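Local coordinates for putative agmatine deiminase (Streptococcus mutans, PDB 2EWO), which probably hydrolyses agmatine to N-carbamoylputrescine and ammonia, as an agmatine deiminase of the peptidyl-arginine deiminase family, at residues K23-W28 with Q364-T369; E58-S63 with I313-I318; A236-D241 with Q249-A254. All coordinates share one frame; numbering follows the deposited sequence.

Interaction 1 of 3, residues K23-W28 with Q364-T369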
ATOM      1  N   LYS A  23     -27.314 -14.403 -23.767  1.00 10.02           N
ATOM      2  CA  LYS A  23     -25.930 -14.668 -24.151  1.00 10.02           C
ATOM      3  C   LYS A  23     -24.979 -13.638 -23.560  1.00 10.41           C
ATOM      4  O   LYS A  23     -25.252 -12.428 -23.547  1.00 10.02           O
ATOM      5  CB  LYS A  23     -25.782 -14.704 -25.673  1.00 21.60           C
ATOM      6  CG  LYS A  23     -24.371 -15.058 -26.160  1.00 21.54           C
ATOM      7  CD  LYS A  23     -24.289 -15.018 -27.698  1.00 20.90           C
ATOM      8  CE  LYS A  23     -22.873 -15.193 -28.238  1.00 19.35           C
ATOM      9  NZ  LYS A  23     -22.836 -14.996 -29.720  1.00 18.42           N
ATOM     10  N   GLN A  24     -23.847 -14.137 -23.083  1.00 10.49           N
ATOM     11  CA  GLN A  24     -22.864 -13.285 -22.447  1.00 10.02           C
ATOM     12  C   GLN A  24     -21.431 -13.594 -22.832  1.00 10.12           C
ATOM     13  O   GLN A  24     -21.067 -14.748 -22.996  1.00 11.22           O
ATOM     14  CB  GLN A  24     -23.028 -13.385 -20.932  1.00 10.00           C
ATOM     15  CG  GLN A  24     -22.959 -14.784 -20.376  1.00 10.00           C
ATOM     16  CD  GLN A  24     -23.424 -14.846 -18.940  1.00 10.00           C
ATOM     17  OE1 GLN A  24     -24.566 -14.493 -18.624  1.00 10.00           O
ATOM     18  NE2 GLN A  24     -22.544 -15.291 -18.058  1.00 10.00           N
ATOM     19  N   LYS A  25     -20.621 -12.543 -22.957  1.00 11.35           N
ATOM     20  CA  LYS A  25     -19.217 -12.659 -23.328  1.00 10.10           C
ATOM     21  C   LYS A  25     -18.301 -13.271 -22.277  1.00 10.00           C
ATOM     22  O   LYS A  25     -17.403 -14.033 -22.625  1.00 10.00           O
ATOM     23  CB  LYS A  25     -18.673 -11.289 -23.725  1.00 33.04           C
ATOM     24  CG  LYS A  25     -17.168 -11.276 -23.960  1.00 34.50           C
ATOM     25  CD  LYS A  25     -16.725  -9.947 -24.524  1.00 36.38           C
ATOM     26  CE  LYS A  25     -15.236  -9.901 -24.776  1.00 37.18           C
ATOM     27  NZ  LYS A  25     -14.900  -8.712 -25.622  1.00 38.87           N
ATOM     28  N   GLN A  26     -18.505 -12.940 -21.003  1.00 10.00           N
ATOM     29  CA  GLN A  26     -17.655 -13.476 -19.935  1.00 10.00           C
ATOM     30  C   GLN A  26     -18.209 -13.154 -18.569  1.00 10.00           C
ATOM     31  O   GLN A  26     -19.306 -12.614 -18.440  1.00 10.00           O
ATOM     32  CB  GLN A  26     -16.258 -12.875 -20.023  1.00 24.35           C
ATOM     33  CG  GLN A  26     -16.282 -11.353 -20.067  1.00 25.00           C
ATOM     34  CD  GLN A  26     -14.906 -10.730 -20.074  1.00 24.61           C
ATOM     35  OE1 GLN A  26     -14.730  -9.605 -20.553  1.00 24.92           O
ATOM     36  NE2 GLN A  26     -13.921 -11.447 -19.531  1.00 21.79           N
ATOM     37  N   ILE A  27     -17.429 -13.487 -17.550  1.00 10.00           N
ATOM     38  CA  ILE A  27     -17.828 -13.209 -16.186  1.00 10.00           C
ATOM     39  C   ILE A  27     -16.721 -12.566 -15.379  1.00 10.00           C
ATOM     40  O   ILE A  27     -15.560 -12.960 -15.460  1.00 10.00           O
ATOM     41  CB  ILE A  27     -18.280 -14.474 -15.460  1.00 10.00           C
ATOM     42  CG1 ILE A  27     -19.679 -14.851 -15.939  1.00 10.00           C
ATOM     43  CG2 ILE A  27     -18.278 -14.248 -13.945  1.00 10.00           C
ATOM     44  CD1 ILE A  27     -20.168 -16.152 -15.360  1.00 10.00           C
ATOM     45  N   TRP A  28     -17.109 -11.571 -14.592  1.00 10.00           N
ATOM     46  CA  TRP A  28     -16.187 -10.843 -13.740  1.00 10.00           C
ATOM     47  C   TRP A  28     -16.336 -11.276 -12.292  1.00 10.00           C
ATOM     48  O   TRP A  28     -17.453 -11.494 -11.822  1.00 10.00           O
ATOM     49  CB  TRP A  28     -16.465  -9.339 -13.822  1.00 10.00           C
ATOM     50  CG  TRP A  28     -16.251  -8.739 -15.184  1.00 10.00           C
ATOM     51  CD1 TRP A  28     -17.154  -8.673 -16.217  1.00 10.00           C
ATOM     52  CD2 TRP A  28     -15.054  -8.118 -15.662  1.00 10.00           C
ATOM     53  NE1 TRP A  28     -16.591  -8.048 -17.303  1.00 10.00           N
ATOM     54  CE2 TRP A  28     -15.304  -7.700 -16.990  1.00 10.00           C
ATOM     55  CE3 TRP A  28     -13.793  -7.873 -15.096  1.00 10.00           C
ATOM     56  CZ2 TRP A  28     -14.344  -7.058 -17.758  1.00 10.00           C
ATOM     57  CZ3 TRP A  28     -12.841  -7.233 -15.862  1.00 10.00           C
ATOM     58  CH2 TRP A  28     -13.123  -6.833 -17.181  1.00 10.00           C
ATOM     59  N   GLN A 364     -20.254 -11.440 -11.724  1.00 10.00           N
ATOM     60  CA  GLN A 364     -20.903 -10.395 -12.515  1.00 10.00           C
ATOM     61  C   GLN A 364     -20.604 -10.666 -13.980  1.00 10.00           C
ATOM     62  O   GLN A 364     -19.453 -10.573 -14.424  1.00 10.00           O
ATOM     63  CB  GLN A 364     -20.351  -9.029 -12.105  1.00 16.06           C
ATOM     64  CG  GLN A 364     -20.876  -7.885 -12.970  1.00 15.52           C
ATOM     65  CD  GLN A 364     -22.392  -7.722 -12.881  1.00 14.98           C
ATOM     66  OE1 GLN A 364     -22.923  -7.505 -11.792  1.00 16.35           O
ATOM     67  NE2 GLN A 364     -23.130  -7.815 -13.970  1.00 15.73           N
ATOM     68  N   GLN A 365     -21.641 -11.007 -14.710  1.00 10.00           N
ATOM     69  CA  GLN A 365     -21.488 -11.352 -16.124  1.00 10.00           C
ATOM     70  C   GLN A 365     -21.732 -10.136 -17.020  1.00 10.00           C
ATOM     71  O   GLN A 365     -22.528  -9.244 -16.689  1.00 10.00           O
ATOM     72  CB  GLN A 365     -22.448 -12.485 -16.490  1.00 10.00           C
ATOM     73  CG  GLN A 365     -23.830 -12.002 -16.917  1.00 10.00           C
ATOM     74  CD  GLN A 365     -24.607 -11.327 -15.785  1.00 10.00           C
ATOM     75  OE1 GLN A 365     -24.285 -11.520 -14.615  1.00 10.00           O
ATOM     76  NE2 GLN A 365     -25.622 -10.534 -16.069  1.00 10.00           N
ATOM     77  N   GLN A 366     -21.008 -10.176 -18.124  1.00 10.00           N
ATOM     78  CA  GLN A 366     -21.037  -9.148 -19.171  1.00 10.00           C
ATOM     79  C   GLN A 366     -21.725  -9.724 -20.418  1.00 10.82           C
ATOM     80  O   GLN A 366     -21.238 -10.695 -21.020  1.00 10.69           O
ATOM     81  CB  GLN A 366     -19.597  -8.731 -19.490  1.00 12.39           C
ATOM     82  CG  GLN A 366     -19.470  -7.861 -20.740  1.00 12.47           C
ATOM     83  CD  GLN A 366     -18.030  -7.779 -21.255  1.00 12.01           C
ATOM     84  OE1 GLN A 366     -17.782  -7.165 -22.292  1.00 12.10           O
ATOM     85  NE2 GLN A 366     -17.056  -8.371 -20.590  1.00 10.52           N
ATOM     86  N   PRO A 367     -22.881  -9.176 -20.840  1.00 10.20           N
ATOM     87  CA  PRO A 367     -23.598  -9.667 -22.023  1.00 10.20           C
ATOM     88  C   PRO A 367     -22.799  -9.451 -23.295  1.00 10.20           C
ATOM     89  O   PRO A 367     -22.327  -8.300 -23.538  1.00 11.03           O
ATOM     90  CB  PRO A 367     -24.839  -8.808 -22.080  1.00 10.00           C
ATOM     91  CG  PRO A 367     -24.772  -7.810 -20.934  1.00 10.00           C
ATOM     92  CD  PRO A 367     -23.516  -8.048 -20.152  1.00 10.00           C
ATOM     93  N   ALA A 368     -22.663 -10.510 -24.095  1.00 10.00           N
ATOM     94  CA  ALA A 368     -21.924 -10.445 -25.389  1.00 10.00           C
ATOM     95  C   ALA A 368     -22.606  -9.437 -26.323  1.00 10.00           C
ATOM     96  O   ALA A 368     -23.699  -8.931 -26.028  1.00 10.00           O
ATOM     97  CB  ALA A 368     -21.906 -11.816 -26.060  1.00 60.00           C
ATOM     98  N   THR A 369     -21.975  -9.155 -27.465  1.00 30.64           N
ATOM     99  CA  THR A 369     -22.531  -8.137 -28.372  1.00 33.71           C
ATOM    100  C   THR A 369     -22.464  -8.457 -29.887  1.00 35.86           C
ATOM    101  O   THR A 369     -23.455  -8.870 -30.503  1.00 36.15           O
ATOM    102  CB  THR A 369     -21.818  -6.793 -28.176  1.00 49.87           C
ATOM    103  OG1 THR A 369     -22.613  -5.740 -28.707  1.00 49.83           O
ATOM    104  CG2 THR A 369     -20.453  -6.718 -28.859  1.00 50.00           C
TER
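A classic beta bulge, in which K25 and Q26 both face Q366, marks the antiparallel pairing of strand 24-29 with the last strand of the chain, 364-367, at the edge of a four-stranded mixed sheet. Joining a strand from near the start of the chain to one from near its end is consistent with the ring closure expected of the alpha/beta propeller fold of this family. Strand segments 26-28 and 364-367 run 144° apart. Two backbone bonds carry the regular part: Q366 N gives to Q26 O over 3.0 Å, nearly straight at 175°, and W28 N gives to Q364 O over 2.6 Å. Between them I27 and Q365 make a non-hydrogen-bonded pair, with I27 CG1 resting 3.7 Å from Q365 CB. At the bulge itself K25 N makes only a weak bond to Q366 O (2.7 Å), and before it A368 N reaches K23 O at 3.3 Å.

W28 and Q366 share the other face. With W28 CG beside its backbone N (chi1 -63°), the indole turns its edge to the partner strand. Q364 O, 3.5 Å from W28 CD1, lies in the ring plane, and so does Q366 CB, 3.8 Å from W28 NE1. The extended side chain of Q366 runs alongside that of K25, both pointing the same way. F105 of strand 104-107 packs on Q364, Q366 and P367, while S63 and C65 of the neighbouring strand touch W28. On the I27 face the Q365 chain bends at its second torsion, and its OE1 is hydrogen-bonded to R99 NH2. Q364 bends too, which brings its NE2 back to bond the main-chain oxygen of the next residue, Q365 O, at 3.1 Å.

Interaction 2 of 3, residues E58-S63 with I313-I318; sequences EFEPVS and IVNGGI
The tight turn V314-G317, which links strands 312-314 and 317-321, receives F59 and E60 from the loop that follows helix 43-57. F59 carries most of the contact. Its ring lies against bare main chain: G317 CA sits over one face in a CH-pi contact, 3.8 Å from the ring centroid, 27° off the normal and offset toward the rim. G317 has no side chain, which lets the aromatic ring come down on the backbone here, and G316 takes the turn round with a positive phi of 70°. This turn is the bend of a beta hairpin, whose second strand runs parallel to strand 343-347; K343 and V345 of that strand also touch the F59 side chain. V314 meets both incoming residues, its CG2 packing 3.6 Å from F59 CB and its CB lying 3.5 Å from E60 OE2. E60 reaches out with an extended chain beyond CG to N315, their carboxylate and amide planes 82° apart and E60 OE1 3.3 Å from N315 ND2. The closer polar partner of the E60 carboxylate is the side chain of Q24, whose backbone oxygen also takes a weak hydrogen bond from N315 ND2.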
ATOM      1  N   GLU A  58     -15.298 -23.723 -18.492  1.00 21.12           N
ATOM      2  CA  GLU A  58     -15.844 -24.525 -19.571  1.00 20.60           C
ATOM      3  C   GLU A  58     -17.049 -23.929 -20.298  1.00 19.42           C
ATOM      4  O   GLU A  58     -17.542 -24.515 -21.255  1.00 20.60           O
ATOM      5  CB  GLU A  58     -16.184 -25.931 -19.069  1.00 44.18           C
ATOM      6  CG  GLU A  58     -16.989 -25.999 -17.781  1.00 47.04           C
ATOM      7  CD  GLU A  58     -17.749 -27.318 -17.658  1.00 49.29           C
ATOM      8  OE1 GLU A  58     -18.692 -27.530 -18.459  1.00 48.90           O
ATOM      9  OE2 GLU A  58     -17.406 -28.147 -16.778  1.00 50.00           O
ATOM     10  N   PHE A  59     -17.512 -22.757 -19.885  1.00 21.81           N
ATOM     11  CA  PHE A  59     -18.673 -22.181 -20.550  1.00 20.48           C
ATOM     12  C   PHE A  59     -18.368 -20.869 -21.266  1.00 19.09           C
ATOM     13  O   PHE A  59     -18.927 -20.568 -22.330  1.00 18.20           O
ATOM     14  CB  PHE A  59     -19.789 -21.997 -19.520  1.00 14.22           C
ATOM     15  CG  PHE A  59     -20.195 -23.282 -18.836  1.00 14.52           C
ATOM     16  CD1 PHE A  59     -21.017 -24.205 -19.483  1.00 13.88           C
ATOM     17  CD2 PHE A  59     -19.724 -23.588 -17.561  1.00 14.38           C
ATOM     18  CE1 PHE A  59     -21.366 -25.413 -18.870  1.00 13.55           C
ATOM     19  CE2 PHE A  59     -20.067 -24.795 -16.942  1.00 14.98           C
ATOM     20  CZ  PHE A  59     -20.891 -25.709 -17.600  1.00 13.55           C
ATOM     21  N   GLU A  60     -17.463 -20.097 -20.674  1.00 13.99           N
ATOM     22  CA  GLU A  60     -17.044 -18.798 -21.198  1.00 12.50           C
ATOM     23  C   GLU A  60     -15.817 -18.342 -20.437  1.00 12.50           C
ATOM     24  O   GLU A  60     -15.401 -18.983 -19.475  1.00 12.50           O
ATOM     25  CB  GLU A  60     -18.160 -17.761 -21.022  1.00 43.81           C
ATOM     26  CG  GLU A  60     -18.973 -17.916 -19.741  1.00 43.08           C
ATOM     27  CD  GLU A  60     -19.985 -16.804 -19.544  1.00 43.49           C
ATOM     28  OE1 GLU A  60     -20.509 -16.283 -20.547  1.00 42.28           O
ATOM     29  OE2 GLU A  60     -20.268 -16.456 -18.378  1.00 44.11           O
ATOM     30  N   PRO A  61     -15.205 -17.236 -20.869  1.00 12.70           N
ATOM     31  CA  PRO A  61     -14.017 -16.718 -20.189  1.00 10.11           C
ATOM     32  C   PRO A  61     -14.331 -16.002 -18.877  1.00 10.11           C
ATOM     33  O   PRO A  61     -15.427 -15.455 -18.671  1.00 10.11           O
ATOM     34  CB  PRO A  61     -13.414 -15.776 -21.221  1.00 10.01           C
ATOM     35  CG  PRO A  61     -14.631 -15.274 -21.930  1.00 10.01           C
ATOM     36  CD  PRO A  61     -15.424 -16.528 -22.139  1.00 10.01           C
ATOM     37  N   VAL A  62     -13.343 -16.026 -17.990  1.00 10.20           N
ATOM     38  CA  VAL A  62     -13.450 -15.391 -16.686  1.00 10.20           C
ATOM     39  C   VAL A  62     -12.409 -14.297 -16.543  1.00 10.20           C
ATOM     40  O   VAL A  62     -11.248 -14.462 -16.945  1.00 10.20           O
ATOM     41  CB  VAL A  62     -13.207 -16.368 -15.525  1.00 32.27           C
ATOM     42  CG1 VAL A  62     -13.610 -15.697 -14.226  1.00 32.91           C
ATOM     43  CG2 VAL A  62     -13.967 -17.663 -15.737  1.00 32.81           C
ATOM     44  N   SER A  63     -12.847 -13.183 -15.951  1.00 10.00           N
ATOM     45  CA  SER A  63     -12.008 -12.003 -15.687  1.00 10.00           C
ATOM     46  C   SER A  63     -11.856 -11.877 -14.185  1.00 10.00           C
ATOM     47  O   SER A  63     -12.652 -11.235 -13.516  1.00 10.00           O
ATOM     48  CB  SER A  63     -12.662 -10.738 -16.242  1.00 22.23           C
ATOM     49  OG  SER A  63     -12.532 -10.691 -17.655  1.00 22.37           O
ATOM     50  N   ILE A 313     -26.106 -17.814 -13.780  1.00 20.86           N
ATOM     51  CA  ILE A 313     -26.654 -18.278 -15.049  1.00 20.32           C
ATOM     52  C   ILE A 313     -25.781 -17.888 -16.242  1.00 20.72           C
ATOM     53  O   ILE A 313     -26.030 -16.867 -16.885  1.00 22.53           O
ATOM     54  CB  ILE A 313     -28.071 -17.693 -15.299  1.00 21.39           C
ATOM     55  CG1 ILE A 313     -29.022 -18.123 -14.184  1.00 22.22           C
ATOM     56  CG2 ILE A 313     -28.598 -18.153 -16.652  1.00 20.40           C
ATOM     57  CD1 ILE A 313     -29.137 -19.635 -14.015  1.00 23.68           C
ATOM     58  N   VAL A 314     -24.755 -18.678 -16.538  1.00 13.24           N
ATOM     59  CA  VAL A 314     -23.915 -18.373 -17.690  1.00 13.70           C
ATOM     60  C   VAL A 314     -24.674 -18.929 -18.904  1.00 15.49           C
ATOM     61  O   VAL A 314     -25.785 -19.456 -18.756  1.00 16.09           O
ATOM     62  CB  VAL A 314     -22.531 -19.052 -17.579  1.00 19.45           C
ATOM     63  CG1 VAL A 314     -21.987 -18.860 -16.187  1.00 18.56           C
ATOM     64  CG2 VAL A 314     -22.625 -20.526 -17.918  1.00 19.41           C
ATOM     65  N   ASN A 315     -24.105 -18.788 -20.099  1.00 14.64           N
ATOM     66  CA  ASN A 315     -24.762 -19.327 -21.278  1.00 15.08           C
ATOM     67  C   ASN A 315     -24.319 -20.782 -21.446  1.00 15.62           C
ATOM     68  O   ASN A 315     -23.121 -21.096 -21.424  1.00 14.18           O
ATOM     69  CB  ASN A 315     -24.446 -18.489 -22.532  1.00 13.31           C
ATOM     70  CG  ASN A 315     -22.966 -18.165 -22.682  1.00 13.24           C
ATOM     71  OD1 ASN A 315     -22.103 -19.044 -22.590  1.00 13.44           O
ATOM     72  ND2 ASN A 315     -22.670 -16.892 -22.931  1.00 12.80           N
ATOM     73  N   GLY A 316     -25.307 -21.667 -21.562  1.00 29.44           N
ATOM     74  CA  GLY A 316     -25.039 -23.088 -21.709  1.00 29.53           C
ATOM     75  C   GLY A 316     -24.477 -23.752 -20.455  1.00 29.21           C
ATOM     76  O   GLY A 316     -23.775 -24.758 -20.546  1.00 29.55           O
ATOM     77  N   GLY A 317     -24.783 -23.198 -19.284  1.00 18.06           N
ATOM     78  CA  GLY A 317     -24.276 -23.774 -18.050  1.00 17.56           C
ATOM     79  C   GLY A 317     -24.784 -23.099 -16.786  1.00 17.77           C
ATOM     80  O   GLY A 317     -25.246 -21.960 -16.813  1.00 17.36           O
ATOM     81  N   ILE A 318     -24.709 -23.813 -15.670  1.00 10.41           N
ATOM     82  CA  ILE A 318     -25.145 -23.279 -14.389  1.00 10.13           C
ATOM     83  C   ILE A 318     -24.113 -23.617 -13.344  1.00 10.72           C
ATOM     84  O   ILE A 318     -23.592 -24.732 -13.311  1.00 11.01           O
ATOM     85  CB  ILE A 318     -26.491 -23.874 -13.949  1.00 10.00           C
ATOM     86  CG1 ILE A 318     -27.609 -23.265 -14.794  1.00 10.00           C
ATOM     87  CG2 ILE A 318     -26.722 -23.621 -12.455  1.00 10.00           C
ATOM     88  CD1 ILE A 318     -28.977 -23.803 -14.465  1.00 11.53           C
TER

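Interaction 3 of 3, residues A236-D241 with Q249-A254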
ATOM      1  N   ALA A 236     -37.714 -18.407 -10.196  1.00 27.71           N
ATOM      2  CA  ALA A 236     -37.309 -19.414  -9.229  1.00 28.68           C
ATOM      3  C   ALA A 236     -37.723 -18.885  -7.876  1.00 29.53           C
ATOM      4  O   ALA A 236     -38.129 -17.729  -7.753  1.00 29.99           O
ATOM      5  CB  ALA A 236     -35.807 -19.639  -9.269  1.00 42.22           C
ATOM      6  N   CYS A 237     -37.633 -19.730  -6.860  1.00 10.00           N
ATOM      7  CA  CYS A 237     -37.997 -19.311  -5.521  1.00 10.12           C
ATOM      8  C   CYS A 237     -37.795 -20.428  -4.517  1.00 11.31           C
ATOM      9  O   CYS A 237     -38.182 -21.569  -4.759  1.00 11.50           O
ATOM     10  CB  CYS A 237     -39.452 -18.847  -5.489  1.00 10.00           C
ATOM     11  SG  CYS A 237     -39.904 -18.074  -3.930  1.00 10.00           S
ATOM     12  N   ILE A 238     -37.171 -20.103  -3.390  1.00 10.00           N
ATOM     13  CA  ILE A 238     -36.950 -21.102  -2.357  1.00 10.00           C
ATOM     14  C   ILE A 238     -38.294 -21.464  -1.734  1.00 10.00           C
ATOM     15  O   ILE A 238     -39.181 -20.615  -1.631  1.00 10.00           O
ATOM     16  CB  ILE A 238     -36.008 -20.581  -1.236  1.00 12.22           C
ATOM     17  CG1 ILE A 238     -36.444 -19.185  -0.788  1.00 11.97           C
ATOM     18  CG2 ILE A 238     -34.565 -20.585  -1.718  1.00 12.93           C
ATOM     19  CD1 ILE A 238     -35.596 -18.609   0.325  1.00 11.26           C
ATOM     20  N   TYR A 239     -38.454 -22.726  -1.339  1.00 44.24           N
ATOM     21  CA  TYR A 239     -39.697 -23.170  -0.709  1.00 44.64           C
ATOM     22  C   TYR A 239     -39.523 -24.443   0.127  1.00 44.62           C
ATOM     23  O   TYR A 239     -39.059 -25.476  -0.364  1.00 44.06           O
ATOM     24  CB  TYR A 239     -40.796 -23.367  -1.764  1.00 35.98           C
ATOM     25  CG  TYR A 239     -42.167 -23.659  -1.179  1.00 36.33           C
ATOM     26  CD1 TYR A 239     -43.036 -22.613  -0.831  1.00 36.33           C
ATOM     27  CD2 TYR A 239     -42.589 -24.973  -0.948  1.00 36.22           C
ATOM     28  CE1 TYR A 239     -44.292 -22.866  -0.262  1.00 36.33           C
ATOM     29  CE2 TYR A 239     -43.841 -25.239  -0.380  1.00 36.33           C
ATOM     30  CZ  TYR A 239     -44.686 -24.180  -0.039  1.00 36.33           C
ATOM     31  OH  TYR A 239     -45.919 -24.434   0.524  1.00 36.33           O
ATOM     32  N   THR A 240     -39.883 -24.342   1.403  1.00 19.57           N
ATOM     33  CA  THR A 240     -39.799 -25.465   2.333  1.00 20.04           C
ATOM     34  C   THR A 240     -41.111 -25.540   3.098  1.00 20.11           C
ATOM     35  O   THR A 240     -41.824 -24.543   3.210  1.00 20.11           O
ATOM     36  CB  THR A 240     -38.631 -25.297   3.346  1.00 10.04           C
ATOM     37  OG1 THR A 240     -38.604 -26.423   4.237  1.00 10.04           O
ATOM     38  CG2 THR A 240     -38.792 -24.016   4.158  1.00 10.04           C
ATOM     39  N   ASP A 241     -41.440 -26.717   3.616  1.00 15.08           N
ATOM     40  CA  ASP A 241     -42.679 -26.877   4.365  1.00 14.83           C
ATOM     41  C   ASP A 241     -42.405 -26.960   5.853  1.00 14.91           C
ATOM     42  O   ASP A 241     -43.319 -26.868   6.676  1.00 15.08           O
ATOM     43  CB  ASP A 241     -43.426 -28.116   3.874  1.00 26.51           C
ATOM     44  CG  ASP A 241     -44.114 -27.876   2.542  1.00 26.63           C
ATOM     45  OD1 ASP A 241     -45.095 -27.099   2.517  1.00 25.33           O
ATOM     46  OD2 ASP A 241     -43.666 -28.448   1.520  1.00 27.23           O
ATOM     47  N   GLN A 249     -41.340 -18.944   6.758  1.00 10.00           N
ATOM     48  CA  GLN A 249     -42.276 -17.862   6.455  1.00 10.00           C
ATOM     49  C   GLN A 249     -41.867 -16.874   5.378  1.00 10.00           C
ATOM     50  O   GLN A 249     -42.684 -16.526   4.525  1.00 10.00           O
ATOM     51  CB  GLN A 249     -42.648 -17.096   7.730  1.00 60.00           C
ATOM     52  CG  GLN A 249     -43.582 -17.883   8.640  1.00 60.00           C
ATOM     53  CD  GLN A 249     -44.225 -17.044   9.733  1.00 60.00           C
ATOM     54  OE1 GLN A 249     -45.120 -17.520  10.439  1.00 60.00           O
ATOM     55  NE2 GLN A 249     -43.774 -15.795   9.882  1.00 60.00           N
ATOM     56  N   GLU A 250     -40.622 -16.411   5.409  1.00 14.13           N
ATOM     57  CA  GLU A 250     -40.191 -15.456   4.395  1.00 13.12           C
ATOM     58  C   GLU A 250     -40.296 -16.096   3.022  1.00 11.45           C
ATOM     59  O   GLU A 250     -40.741 -15.457   2.073  1.00 11.33           O
ATOM     60  CB  GLU A 250     -38.750 -15.000   4.632  1.00 57.83           C
ATOM     61  CG  GLU A 250     -38.436 -14.592   6.052  1.00 59.15           C
ATOM     62  CD  GLU A 250     -37.829 -15.732   6.841  1.00 60.00           C
ATOM     63  OE1 GLU A 250     -38.517 -16.770   7.017  1.00 60.00           O
ATOM     64  OE2 GLU A 250     -36.657 -15.590   7.272  1.00 60.00           O
ATOM     65  N   ALA A 251     -39.893 -17.364   2.933  1.00 10.00           N
ATOM     66  CA  ALA A 251     -39.931 -18.104   1.673  1.00 10.00           C
ATOM     67  C   ALA A 251     -41.357 -18.302   1.178  1.00 10.00           C
ATOM     68  O   ALA A 251     -41.664 -18.048   0.014  1.00 10.00           O
ATOM     69  CB  ALA A 251     -39.249 -19.454   1.840  1.00 10.00           C
ATOM     70  N   LYS A 252     -42.230 -18.755   2.067  1.00 10.00           N
ATOM     71  CA  LYS A 252     -43.611 -18.973   1.690  1.00 10.00           C
ATOM     72  C   LYS A 252     -44.263 -17.632   1.353  1.00 10.00           C
ATOM     73  O   LYS A 252     -44.961 -17.508   0.344  1.00 10.00           O
ATOM     74  CB  LYS A 252     -44.363 -19.662   2.823  1.00 49.46           C
ATOM     75  CG  LYS A 252     -45.656 -20.326   2.378  1.00 51.25           C
ATOM     76  CD  LYS A 252     -46.409 -20.890   3.564  1.00 51.93           C
ATOM     77  CE  LYS A 252     -46.857 -19.772   4.495  1.00 52.48           C
ATOM     78  NZ  LYS A 252     -47.293 -20.297   5.819  1.00 52.61           N
ATOM     79  N   ALA A 253     -44.023 -16.628   2.195  1.00 10.10           N
ATOM     80  CA  ALA A 253     -44.573 -15.282   2.001  1.00 10.00           C
ATOM     81  C   ALA A 253     -44.189 -14.769   0.623  1.00 10.10           C
ATOM     82  O   ALA A 253     -44.937 -14.019  -0.012  1.00 10.13           O
ATOM     83  CB  ALA A 253     -44.038 -14.336   3.067  1.00 45.03           C
ATOM     84  N   ALA A 254     -43.008 -15.184   0.177  1.00 10.00           N
ATOM     85  CA  ALA A 254     -42.486 -14.788  -1.122  1.00 10.00           C
ATOM     86  C   ALA A 254     -43.191 -15.566  -2.216  1.00 10.00           C
ATOM     87  O   ALA A 254     -43.614 -14.993  -3.226  1.00 10.00           O
ATOM     88  CB  ALA A 254     -40.993 -15.055  -1.184  1.00 10.00           C
TER
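A251 and I238 meet at the middle of this contact, where the chain leaving strand 234-237 passes across the helix that follows it. The two elements belong to a beta-alpha-beta unit, strand 234-237, helix 248-259 and strand 270-271, in which the two strands run parallel as neighbours in one sheet. The methyl group of A251 is directed toward the extended chain: A251 CB is 3.7 Å from I238 O and 3.9 Å from I238 CG1. The isoleucine presents that branch because CG1 stands between its backbone N and carbonyl carbon (chi1 47°), and I238 CD1 lies 4.0 Å from A251 CB.

Two looser contacts flank this centre. Toward the strand, C237 SG packs on the methyl of A254, one helical turn after A251, with 4.2 Å between C237 SG and A254 CB. Toward the loop, the ring of Y239 crosses the side chain of K252 obliquely, Y239 CE1 coming 3.9 Å from K252 CG. Only the aliphatic part of the lysine is used here; the chain bends at its third torsion and NZ is hydrogen-bonded to Y248 OH, back along the helix.

Further out, the extended segment is held by backbone bonds on both sides: C237 and Y239 each bond to M274, while A236 pairs with C228 and I238 with V226. Y255 comes from the same helix to meet the Y239 ring, the two planes at about 60°. Beyond Y239 the chain departs from the helix, and T240 OG1 bonds to D242 N. The small alanines A251 and A254 sit on the buried side of the helix, which keeps its regular spacing here: A253 N bonds to Q249 O at 2.7 Å, and A254 N to E250 O at 3.0 Å.

How the interactions relate
Along the chain the three contacts are nested: interaction 3 lies inside the loop closed by interaction 2, which in turn lies inside the loop closed by interaction 1. Interactions 1 and 2 adjoin, their centres 8 Å apart, and share a sheet in which strands 24-29 and 62-66 are parallel neighbours; a probable hydrogen bond from S63 N to I27 O joins them. The hairpin of 313-318 belongs to a different sheet, so interaction 2 ties two sheets together beside the pairing of the chain's terminal regions. Interaction 3 stands apart, its centre 30 Å from that of interaction 1 and across the chain's centre, within the beta-alpha-beta unit of strand 234-237, helix 248-259 and strand 270-271.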